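Local coordinates for hydroquinone dioxygenase large subunit (Pseudomonas sp., PDB 4ZXA), which forms, with a small subunit, an iron(II)-dependent cupin-type dioxygenase that probably cleaves the aromatic ring of hydroquinone in the hydroquinone pathway, at residues Leu219-Ser233 with Phe243-Phe255. Sequence-based numbering, arbitrary orientation.
Sequences LFKYLSRSDVTWNPS and FCPTTEEFILPVF. With H8N (4-hydroxybenzonitrile), chain J.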
ATOM      1  N   LEU E 219      -2.862 -33.924  -3.881  1.00 23.98           N
ATOM      2  CA  LEU E 219      -3.262 -32.577  -3.541  1.00 24.86           C
ATOM      3  C   LEU E 219      -2.102 -31.561  -3.680  1.00 23.79           C
ATOM      4  O   LEU E 219      -2.308 -30.447  -4.150  1.00 21.60           O
ATOM      5  CB  LEU E 219      -3.867 -32.555  -2.133  1.00 20.18           C
ATOM      6  CG  LEU E 219      -4.342 -31.203  -1.588  1.00 22.84           C
ATOM      7  CD1 LEU E 219      -5.522 -30.654  -2.407  1.00 17.76           C
ATOM      8  CD2 LEU E 219      -4.699 -31.307  -0.101  1.00 17.80           C
ATOM      9  N   PHE E 220      -0.892 -31.936  -3.275  1.00 27.52           N
ATOM     10  CA  PHE E 220       0.240 -31.005  -3.371  1.00 26.91           C
ATOM     11  C   PHE E 220       0.546 -30.672  -4.836  1.00 26.87           C
ATOM     12  O   PHE E 220       0.862 -29.521  -5.173  1.00 25.98           O
ATOM     13  CB  PHE E 220       1.484 -31.549  -2.659  1.00 21.46           C
ATOM     14  CG  PHE E 220       1.377 -31.546  -1.156  1.00 26.52           C
ATOM     15  CD1 PHE E 220       0.200 -31.146  -0.524  1.00 22.20           C
ATOM     16  CD2 PHE E 220       2.459 -31.937  -0.370  1.00 24.37           C
ATOM     17  CE1 PHE E 220       0.099 -31.134   0.869  1.00 21.05           C
ATOM     18  CE2 PHE E 220       2.368 -31.932   1.015  1.00 25.92           C
ATOM     19  CZ  PHE E 220       1.181 -31.529   1.636  1.00 27.20           C
ATOM     20  N   LYS E 221       0.439 -31.688  -5.691  1.00 21.40           N
ATOM     21  CA  LYS E 221       0.595 -31.525  -7.135  1.00 29.94           C
ATOM     22  C   LYS E 221      -0.494 -30.615  -7.694  1.00 25.77           C
ATOM     23  O   LYS E 221      -0.253 -29.724  -8.500  1.00 27.52           O
ATOM     24  CB  LYS E 221       0.535 -32.898  -7.840  1.00 29.32           C
ATOM     25  CG  LYS E 221       0.415 -32.821  -9.361  1.00 25.76           C
ATOM     26  CD  LYS E 221       0.284 -34.201 -10.004  1.00 31.10           C
ATOM     27  CE  LYS E 221       0.049 -34.093 -11.511  1.00 35.70           C
ATOM     28  NZ  LYS E 221       0.033 -35.414 -12.197  1.00 39.08           N
ATOM     29  N   TYR E 222      -1.710 -30.872  -7.261  1.00 24.30           N
ATOM     30  CA  TYR E 222      -2.850 -30.103  -7.689  1.00 23.35           C
ATOM     31  C   TYR E 222      -2.640 -28.645  -7.279  1.00 24.21           C
ATOM     32  O   TYR E 222      -2.809 -27.735  -8.100  1.00 23.07           O
ATOM     33  CB  TYR E 222      -4.090 -30.719  -7.047  1.00 24.69           C
ATOM     34  CG  TYR E 222      -5.397 -30.028  -7.324  1.00 24.06           C
ATOM     35  CD1 TYR E 222      -6.216 -30.440  -8.367  1.00 23.71           C
ATOM     36  CD2 TYR E 222      -5.825 -28.989  -6.518  1.00 18.95           C
ATOM     37  CE1 TYR E 222      -7.414 -29.824  -8.602  1.00 26.00           C
ATOM     38  CE2 TYR E 222      -7.006 -28.361  -6.754  1.00 24.92           C
ATOM     39  CZ  TYR E 222      -7.805 -28.780  -7.787  1.00 27.13           C
ATOM     40  OH  TYR E 222      -9.003 -28.140  -7.991  1.00 29.89           O
ATOM     41  N   LEU E 223      -2.238 -28.420  -6.029  1.00 19.84           N
ATOM     42  CA  LEU E 223      -1.953 -27.058  -5.582  1.00 22.70           C
ATOM     43  C   LEU E 223      -0.766 -26.464  -6.340  1.00 24.91           C
ATOM     44  O   LEU E 223      -0.786 -25.293  -6.710  1.00 25.52           O
ATOM     45  CB  LEU E 223      -1.717 -26.988  -4.070  1.00 18.33           C
ATOM     46  CG  LEU E 223      -2.931 -27.382  -3.221  1.00 22.21           C
ATOM     47  CD1 LEU E 223      -2.622 -27.227  -1.740  1.00 19.55           C
ATOM     48  CD2 LEU E 223      -4.163 -26.578  -3.607  1.00 23.31           C
ATOM     49  N   SER E 224       0.258 -27.276  -6.595  1.00 25.81           N
ATOM     50  CA  SER E 224       1.469 -26.762  -7.238  1.00 26.11           C
ATOM     51  C   SER E 224       1.133 -26.173  -8.599  1.00 25.44           C
ATOM     52  O   SER E 224       1.901 -25.383  -9.155  1.00 26.62           O
ATOM     53  CB  SER E 224       2.552 -27.848  -7.369  1.00 26.77           C
ATOM     54  OG  SER E 224       2.270 -28.781  -8.409  1.00 24.75           O
ATOM     55  N   ARG E 225      -0.012 -26.576  -9.137  1.00 22.73           N
ATOM     56  CA  ARG E 225      -0.398 -26.149 -10.468  1.00 26.39           C
ATOM     57  C   ARG E 225      -1.482 -25.074 -10.434  1.00 26.60           C
ATOM     58  O   ARG E 225      -2.073 -24.753 -11.456  1.00 28.16           O
ATOM     59  CB  ARG E 225      -0.800 -27.356 -11.320  1.00 24.95           C
ATOM     60  CG  ARG E 225       0.368 -28.333 -11.536  1.00 31.85           C
ATOM     61  CD  ARG E 225      -0.050 -29.641 -12.215  1.00 28.85           C
ATOM     62  NE  ARG E 225       1.102 -30.514 -12.425  1.00 35.36           N
ATOM     63  CZ  ARG E 225       1.552 -30.917 -13.613  1.00 33.99           C
ATOM     64  NH1 ARG E 225       0.944 -30.556 -14.735  1.00 28.74           N
ATOM     65  NH2 ARG E 225       2.614 -31.707 -13.675  1.00 31.76           N
ATOM     66  N   SER E 226      -1.713 -24.502  -9.257  1.00 27.00           N
ATOM     67  CA  SER E 226      -2.654 -23.395  -9.119  1.00 27.44           C
ATOM     68  C   SER E 226      -2.150 -22.132  -9.805  1.00 26.86           C
ATOM     69  O   SER E 226      -1.019 -21.720  -9.586  1.00 31.68           O
ATOM     70  CB  SER E 226      -2.921 -23.097  -7.643  1.00 25.79           C
ATOM     71  OG  SER E 226      -3.692 -21.912  -7.500  1.00 28.71           O
ATOM     72  N   ASP E 227      -3.004 -21.508 -10.607  1.00 31.20           N
ATOM     73  CA  ASP E 227      -2.617 -20.342 -11.409  1.00 29.57           C
ATOM     74  C   ASP E 227      -3.126 -19.029 -10.825  1.00 30.34           C
ATOM     75  O   ASP E 227      -3.036 -17.984 -11.478  1.00 32.49           O
ATOM     76  CB  ASP E 227      -3.145 -20.480 -12.841  1.00 26.87           C
ATOM     77  CG  ASP E 227      -4.661 -20.644 -12.888  1.00 45.45           C
ATOM     78  OD1 ASP E 227      -5.209 -21.477 -12.115  1.00 47.61           O
ATOM     79  OD2 ASP E 227      -5.311 -19.936 -13.690  1.00 47.14           O
ATOM     80  N   VAL E 228      -3.662 -19.080  -9.607  1.00 25.01           N
ATOM     81  CA  VAL E 228      -4.190 -17.886  -8.935  1.00 22.46           C
ATOM     82  C   VAL E 228      -3.753 -17.877  -7.483  1.00 21.42           C
ATOM     83  O   VAL E 228      -3.422 -18.918  -6.923  1.00 24.12           O
ATOM     84  CB  VAL E 228      -5.738 -17.827  -8.975  1.00 26.03           C
ATOM     85  CG1 VAL E 228      -6.238 -17.850 -10.405  1.00 25.86           C
ATOM     86  CG2 VAL E 228      -6.341 -18.987  -8.183  1.00 17.09           C
ATOM     87  N   THR E 229      -3.755 -16.703  -6.868  1.00 19.65           N
ATOM     88  CA  THR E 229      -3.409 -16.590  -5.456  1.00 20.46           C
ATOM     89  C   THR E 229      -4.581 -16.113  -4.597  1.00 19.26           C
ATOM     90  O   THR E 229      -5.511 -15.486  -5.087  1.00 18.65           O
ATOM     91  CB  THR E 229      -2.236 -15.636  -5.244  1.00 18.85           C
ATOM     92  OG1 THR E 229      -2.628 -14.318  -5.650  1.00 26.97           O
ATOM     93  CG2 THR E 229      -1.054 -16.084  -6.053  1.00 24.64           C
ATOM     94  N   TRP E 230      -4.520 -16.425  -3.309  1.00 21.56           N
ATOM     95  CA  TRP E 230      -5.574 -16.061  -2.368  1.00 19.08           C
ATOM     96  C   TRP E 230      -6.961 -16.375  -2.923  1.00 23.40           C
ATOM     97  O   TRP E 230      -7.812 -15.481  -3.091  1.00 23.38           O
ATOM     98  CB  TRP E 230      -5.433 -14.607  -1.983  1.00 17.16           C
ATOM     99  CG  TRP E 230      -4.041 -14.276  -1.514  1.00 19.81           C
ATOM    100  CD1 TRP E 230      -3.040 -13.721  -2.252  1.00 16.90           C
ATOM    101  CD2 TRP E 230      -3.508 -14.489  -0.205  1.00 18.51           C
ATOM    102  NE1 TRP E 230      -1.913 -13.559  -1.482  1.00 20.51           N
ATOM    103  CE2 TRP E 230      -2.173 -14.030  -0.221  1.00 23.69           C
ATOM    104  CE3 TRP E 230      -4.021 -15.020   0.981  1.00 20.44           C
ATOM    105  CZ2 TRP E 230      -1.356 -14.076   0.912  1.00 23.17           C
ATOM    106  CZ3 TRP E 230      -3.215 -15.069   2.101  1.00 18.71           C
ATOM    107  CH2 TRP E 230      -1.898 -14.595   2.062  1.00 19.89           C
ATOM    108  N   ASN E 231      -7.178 -17.658  -3.212  1.00 19.84           N
ATOM    109  CA  ASN E 231      -8.453 -18.110  -3.733  1.00 23.22           C
ATOM    110  C   ASN E 231      -8.863 -19.505  -3.270  1.00 20.56           C
ATOM    111  O   ASN E 231      -8.666 -20.488  -3.980  1.00 19.43           O
ATOM    112  CB  ASN E 231      -8.464 -18.030  -5.254  1.00 25.77           C
ATOM    113  CG  ASN E 231      -9.873 -18.037  -5.817  1.00 29.52           C
ATOM    114  OD1 ASN E 231     -10.733 -17.276  -5.372  1.00 24.02           O
ATOM    115  ND2 ASN E 231     -10.122 -18.914  -6.777  1.00 29.12           N
ATOM    116  N   PRO E 232      -9.436 -19.582  -2.066  1.00 23.26           N
ATOM    117  CA  PRO E 232      -9.898 -20.863  -1.526  1.00 24.81           C
ATOM    118  C   PRO E 232     -10.798 -21.562  -2.542  1.00 29.22           C
ATOM    119  O   PRO E 232     -11.779 -20.966  -2.999  1.00 24.72           O
ATOM    120  CB  PRO E 232     -10.699 -20.455  -0.280  1.00 20.99           C
ATOM    121  CG  PRO E 232     -10.100 -19.111   0.125  1.00 20.71           C
ATOM    122  CD  PRO E 232      -9.766 -18.444  -1.186  1.00 21.75           C
ATOM    123  N   SER E 233     -10.453 -22.802  -2.891  1.00 26.86           N
ATOM    124  CA  SER E 233     -11.195 -23.571  -3.873  1.00 23.36           C
ATOM    125  C   SER E 233     -11.442 -24.989  -3.325  1.00 27.91           C
ATOM    126  O   SER E 233     -10.531 -25.608  -2.764  1.00 27.90           O
ATOM    127  CB  SER E 233     -10.413 -23.608  -5.188  1.00 22.25           C
ATOM    128  OG  SER E 233     -11.158 -24.236  -6.215  1.00 26.38           O
ATOM    129  N   PHE E 243     -13.235 -28.586   2.412  1.00 22.46           N
ATOM    130  CA  PHE E 243     -11.812 -28.282   2.346  1.00 24.38           C
ATOM    131  C   PHE E 243     -11.558 -27.361   1.145  1.00 21.76           C
ATOM    132  O   PHE E 243     -11.836 -27.734   0.004  1.00 22.86           O
ATOM    133  CB  PHE E 243     -10.990 -29.568   2.263  1.00 21.48           C
ATOM    134  CG  PHE E 243     -10.588 -30.114   3.606  1.00 24.48           C
ATOM    135  CD1 PHE E 243     -11.150 -29.610   4.772  1.00 23.92           C
ATOM    136  CD2 PHE E 243      -9.625 -31.110   3.709  1.00 18.65           C
ATOM    137  CE1 PHE E 243     -10.764 -30.104   6.024  1.00 24.63           C
ATOM    138  CE2 PHE E 243      -9.239 -31.602   4.949  1.00 20.23           C
ATOM    139  CZ  PHE E 243      -9.807 -31.105   6.106  1.00 22.79           C
ATOM    140  N   CYS E 244     -11.052 -26.157   1.401  1.00 18.75           N
ATOM    141  CA  CYS E 244     -10.855 -25.174   0.329  1.00 22.16           C
ATOM    142  C   CYS E 244      -9.430 -24.648   0.285  1.00 25.71           C
ATOM    143  O   CYS E 244      -9.190 -23.496   0.646  1.00 22.91           O
ATOM    144  CB  CYS E 244     -11.801 -23.989   0.514  1.00 22.98           C
ATOM    145  SG  CYS E 244     -13.496 -24.441   0.972  1.00 27.03           S
ATOM    146  N   PRO E 245      -8.480 -25.486  -0.167  1.00 24.60           N
ATOM    147  CA  PRO E 245      -7.063 -25.104  -0.189  1.00 21.57           C
ATOM    148  C   PRO E 245      -6.845 -23.990  -1.189  1.00 24.44           C
ATOM    149  O   PRO E 245      -7.669 -23.806  -2.086  1.00 24.51           O
ATOM    150  CB  PRO E 245      -6.360 -26.364  -0.704  1.00 24.53           C
ATOM    151  CG  PRO E 245      -7.416 -27.456  -0.685  1.00 26.77           C
ATOM    152  CD  PRO E 245      -8.720 -26.777  -0.826  1.00 19.40           C
ATOM    153  N   THR E 246      -5.736 -23.274  -1.046  1.00 23.82           N
ATOM    154  CA  THR E 246      -5.390 -22.185  -1.951  1.00 22.19           C
ATOM    155  C   THR E 246      -3.896 -21.886  -1.792  1.00 23.30           C
ATOM    156  O   THR E 246      -3.317 -22.174  -0.750  1.00 20.77           O
ATOM    157  CB  THR E 246      -6.224 -20.925  -1.639  1.00 21.43           C
ATOM    158  OG1 THR E 246      -5.775 -19.829  -2.435  1.00 21.52           O
ATOM    159  CG2 THR E 246      -6.102 -20.549  -0.174  1.00 21.85           C
ATOM    160  N   THR E 247      -3.278 -21.338  -2.836  1.00 21.75           N
ATOM    161  CA  THR E 247      -1.865 -21.011  -2.809  1.00 19.69           C
ATOM    162  C   THR E 247      -1.703 -19.508  -2.634  1.00 22.07           C
ATOM    163  O   THR E 247      -2.236 -18.730  -3.412  1.00 22.13           O
ATOM    164  CB  THR E 247      -1.152 -21.512  -4.083  1.00 21.54           C
ATOM    165  OG1 THR E 247      -1.652 -20.810  -5.225  1.00 24.19           O
ATOM    166  CG2 THR E 247      -1.413 -23.011  -4.267  1.00 19.75           C
ATOM    167  N   GLU E 248      -0.968 -19.111  -1.600  1.00 20.64           N
ATOM    168  CA  GLU E 248      -0.881 -17.719  -1.196  1.00 21.68           C
ATOM    169  C   GLU E 248       0.507 -17.139  -1.439  1.00 21.75           C
ATOM    170  O   GLU E 248       1.525 -17.721  -1.057  1.00 19.35           O
ATOM    171  CB  GLU E 248      -1.250 -17.565   0.288  1.00 19.68           C
ATOM    172  CG  GLU E 248      -2.263 -18.570   0.806  1.00 21.08           C
ATOM    173  CD  GLU E 248      -3.672 -18.367   0.262  1.00 27.07           C
ATOM    174  OE1 GLU E 248      -3.843 -18.196  -0.969  1.00 24.36           O
ATOM    175  OE2 GLU E 248      -4.622 -18.395   1.079  1.00 25.80           O
ATOM    176  N   GLU E 249       0.541 -15.992  -2.100  1.00 22.70           N
ATOM    177  CA  GLU E 249       1.783 -15.279  -2.345  1.00 22.74           C
ATOM    178  C   GLU E 249       1.575 -13.793  -2.079  1.00 21.87           C
ATOM    179  O   GLU E 249       0.490 -13.268  -2.298  1.00 21.10           O
ATOM    180  CB  GLU E 249       2.281 -15.511  -3.770  1.00 18.59           C
ATOM    181  CG  GLU E 249       3.738 -15.152  -3.969  1.00 23.15           C
ATOM    182  CD  GLU E 249       4.266 -15.551  -5.324  1.00 24.88           C
ATOM    183  OE1 GLU E 249       3.665 -16.427  -5.970  1.00 21.71           O
ATOM    184  OE2 GLU E 249       5.288 -14.986  -5.746  1.00 24.25           O
ATOM    185  N   PHE E 250       2.626 -13.117  -1.630  1.00 20.83           N
ATOM    186  CA  PHE E 250       2.538 -11.703  -1.300  1.00 19.84           C
ATOM    187  C   PHE E 250       1.531 -11.413  -0.186  1.00 19.33           C
ATOM    188  O   PHE E 250       1.591 -12.005   0.886  1.00 18.41           O
ATOM    189  CB  PHE E 250       2.193 -10.891  -2.551  1.00 20.16           C
ATOM    190  CG  PHE E 250       2.472  -9.425  -2.419  1.00 22.27           C
ATOM    191  CD1 PHE E 250       3.642  -8.979  -1.840  1.00 19.41           C
ATOM    192  CD2 PHE E 250       1.562  -8.489  -2.878  1.00 22.71           C
ATOM    193  CE1 PHE E 250       3.900  -7.631  -1.719  1.00 22.05           C
ATOM    194  CE2 PHE E 250       1.816  -7.143  -2.758  1.00 20.60           C
ATOM    195  CZ  PHE E 250       2.985  -6.714  -2.180  1.00 20.19           C
ATOM    196  N   ILE E 251       0.632 -10.472  -0.437  1.00 19.24           N
ATOM    197  CA  ILE E 251      -0.337 -10.045   0.563  1.00 20.59           C
ATOM    198  C   ILE E 251      -1.784 -10.317   0.180  1.00 16.77           C
ATOM    199  O   ILE E 251      -2.195 -10.021  -0.933  1.00 19.57           O
ATOM    200  CB  ILE E 251      -0.214  -8.528   0.828  1.00 25.53           C
ATOM    201  CG1 ILE E 251       1.248  -8.128   1.016  1.00 20.98           C
ATOM    202  CG2 ILE E 251      -1.044  -8.116   2.029  1.00 21.87           C
ATOM    203  CD1 ILE E 251       1.465  -6.641   1.046  1.00 23.79           C
ATOM    204  N   LEU E 252      -2.555 -10.875   1.110  1.00 18.52           N
ATOM    205  CA  LEU E 252      -4.005 -10.999   0.920  1.00 21.12           C
ATOM    206  C   LEU E 252      -4.553  -9.658   0.396  1.00 19.44           C
ATOM    207  O   LEU E 252      -4.399  -8.624   1.037  1.00 18.36           O
ATOM    208  CB  LEU E 252      -4.688 -11.370   2.242  1.00 15.86           C
ATOM    209  CG  LEU E 252      -6.213 -11.541   2.204  1.00 19.76           C
ATOM    210  CD1 LEU E 252      -6.632 -12.716   1.311  1.00 17.55           C
ATOM    211  CD2 LEU E 252      -6.793 -11.699   3.612  1.00 17.83           C
ATOM    212  N   PRO E 253      -5.168  -9.664  -0.791  1.00 20.37           N
ATOM    213  CA  PRO E 253      -5.559  -8.406  -1.444  1.00 20.66           C
ATOM    214  C   PRO E 253      -6.609  -7.552  -0.685  1.00 22.85           C
ATOM    215  O   PRO E 253      -6.922  -6.453  -1.123  1.00 19.96           O
ATOM    216  CB  PRO E 253      -6.101  -8.879  -2.798  1.00 20.36           C
ATOM    217  CG  PRO E 253      -5.424 -10.207  -3.039  1.00 19.53           C
ATOM    218  CD  PRO E 253      -5.345 -10.826  -1.678  1.00 21.09           C
ATOM    219  N   VAL E 254      -7.128  -8.046   0.433  1.00 18.83           N
ATOM    220  CA  VAL E 254      -8.061  -7.296   1.253  1.00 20.14           C
ATOM    221  C   VAL E 254      -7.714  -7.574   2.685  1.00 18.90           C
ATOM    222  O   VAL E 254      -7.017  -8.536   2.963  1.00 22.79           O
ATOM    223  CB  VAL E 254      -9.535  -7.767   1.043  1.00 21.92           C
ATOM    224  CG1 VAL E 254     -10.001  -7.447  -0.357  1.00 20.04           C
ATOM    225  CG2 VAL E 254      -9.681  -9.268   1.334  1.00 16.96           C
ATOM    226  N   PHE E 255      -8.197  -6.752   3.607  1.00 20.11           N
ATOM    227  CA  PHE E 255      -8.280  -7.239   4.982  1.00 22.54           C
ATOM    228  C   PHE E 255      -9.719  -7.627   5.320  1.00 25.17           C
ATOM    229  O   PHE E 255     -10.689  -6.934   4.972  1.00 20.97           O
ATOM    230  CB  PHE E 255      -7.592  -6.332   6.027  1.00 30.06           C
ATOM    231  CG  PHE E 255      -8.300  -5.028   6.317  1.00 29.85           C
ATOM    232  CD1 PHE E 255      -7.901  -3.846   5.680  1.00 23.35           C
ATOM    233  CD2 PHE E 255      -9.319  -4.966   7.279  1.00 29.65           C
ATOM    234  CE1 PHE E 255      -8.527  -2.619   5.975  1.00 29.29           C
ATOM    235  CE2 PHE E 255      -9.971  -3.743   7.580  1.00 31.42           C
ATOM    236  CZ  PHE E 255      -9.573  -2.566   6.931  1.00 27.68           C
TER
HETATM  237  NAA H8N J 402     -10.390 -14.614   5.447  1.00 25.61           N
HETATM  238  CAC H8N J 402      -9.801 -15.065   4.577  1.00 26.08           C
HETATM  239  CAI H8N J 402      -9.009 -15.678   3.470  1.00 22.33           C
HETATM  240  CAF H8N J 402      -7.872 -16.406   3.799  1.00 26.14           C
HETATM  241  CAD H8N J 402      -7.105 -16.990   2.795  1.00 25.04           C
HETATM  242  CAH H8N J 402      -7.510 -16.820   1.481  1.00 21.20           C
HETATM  243  OAB H8N J 402      -6.756 -17.379   0.484  1.00 24.40           O
HETATM  244  CAE H8N J 402      -8.647 -16.091   1.148  1.00 23.16           C
HETATM  245  CAG H8N J 402      -9.406 -15.516   2.156  1.00 22.78           C
HETATM  246  O   HOH W   1      -4.929 -19.968  -5.119  1.00 26.82           O
HETATM  247  O   HOH W   2      -0.691 -12.248  -4.719  1.00 19.93           O
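The indole of W230 lies between E248 and the turn at L252-P253, forming one wall of the 4-hydroxybenzonitrile pocket in this cupin-type dioxygenase. CB of E248 sits over one face, 3.4 Å from the centroid of the W230 six-membered ring and only 8° off its normal. Against the opposite face come CA of L252 and CD of P253, both above the five-membered ring. With CG anti to its own carbonyl carbon (chi1 -52°), W230 turns the indole back against the strand and the 250-253 corner, and its NE1 donates to O of E249 at 2.6 Å, from above the carbonyl plane. Replacing W230 by alanine would be likely to open a gap between E248 and L252 and to leave O of E249 without its indole donor, although water 2 also donates to that oxygen.

The E248 chain is bent about its CB-CG bond, laying its carboxylate over the W230 ring with the planes 25° apart. Its OE1 accepts from OG1 of T246 at 2.9 Å, met from above the carboxylate plane, and weakly from N of W230. The same T246 OG1 takes N-H of N231 at 2.7 Å, so this hydroxyl links the loop to the carboxylate that faces the ligand phenol. P232 lays CG and CD against the ligand ring.

At the helix end of the contact, CD2 of L223 on helix 219-224 meets CB of P245 at 3.6 Å, the two side chains crossing at about a right angle. Between the loop and the strand, water 1 accepts from N of T247 and donates to O of V228 at 2.6 Å.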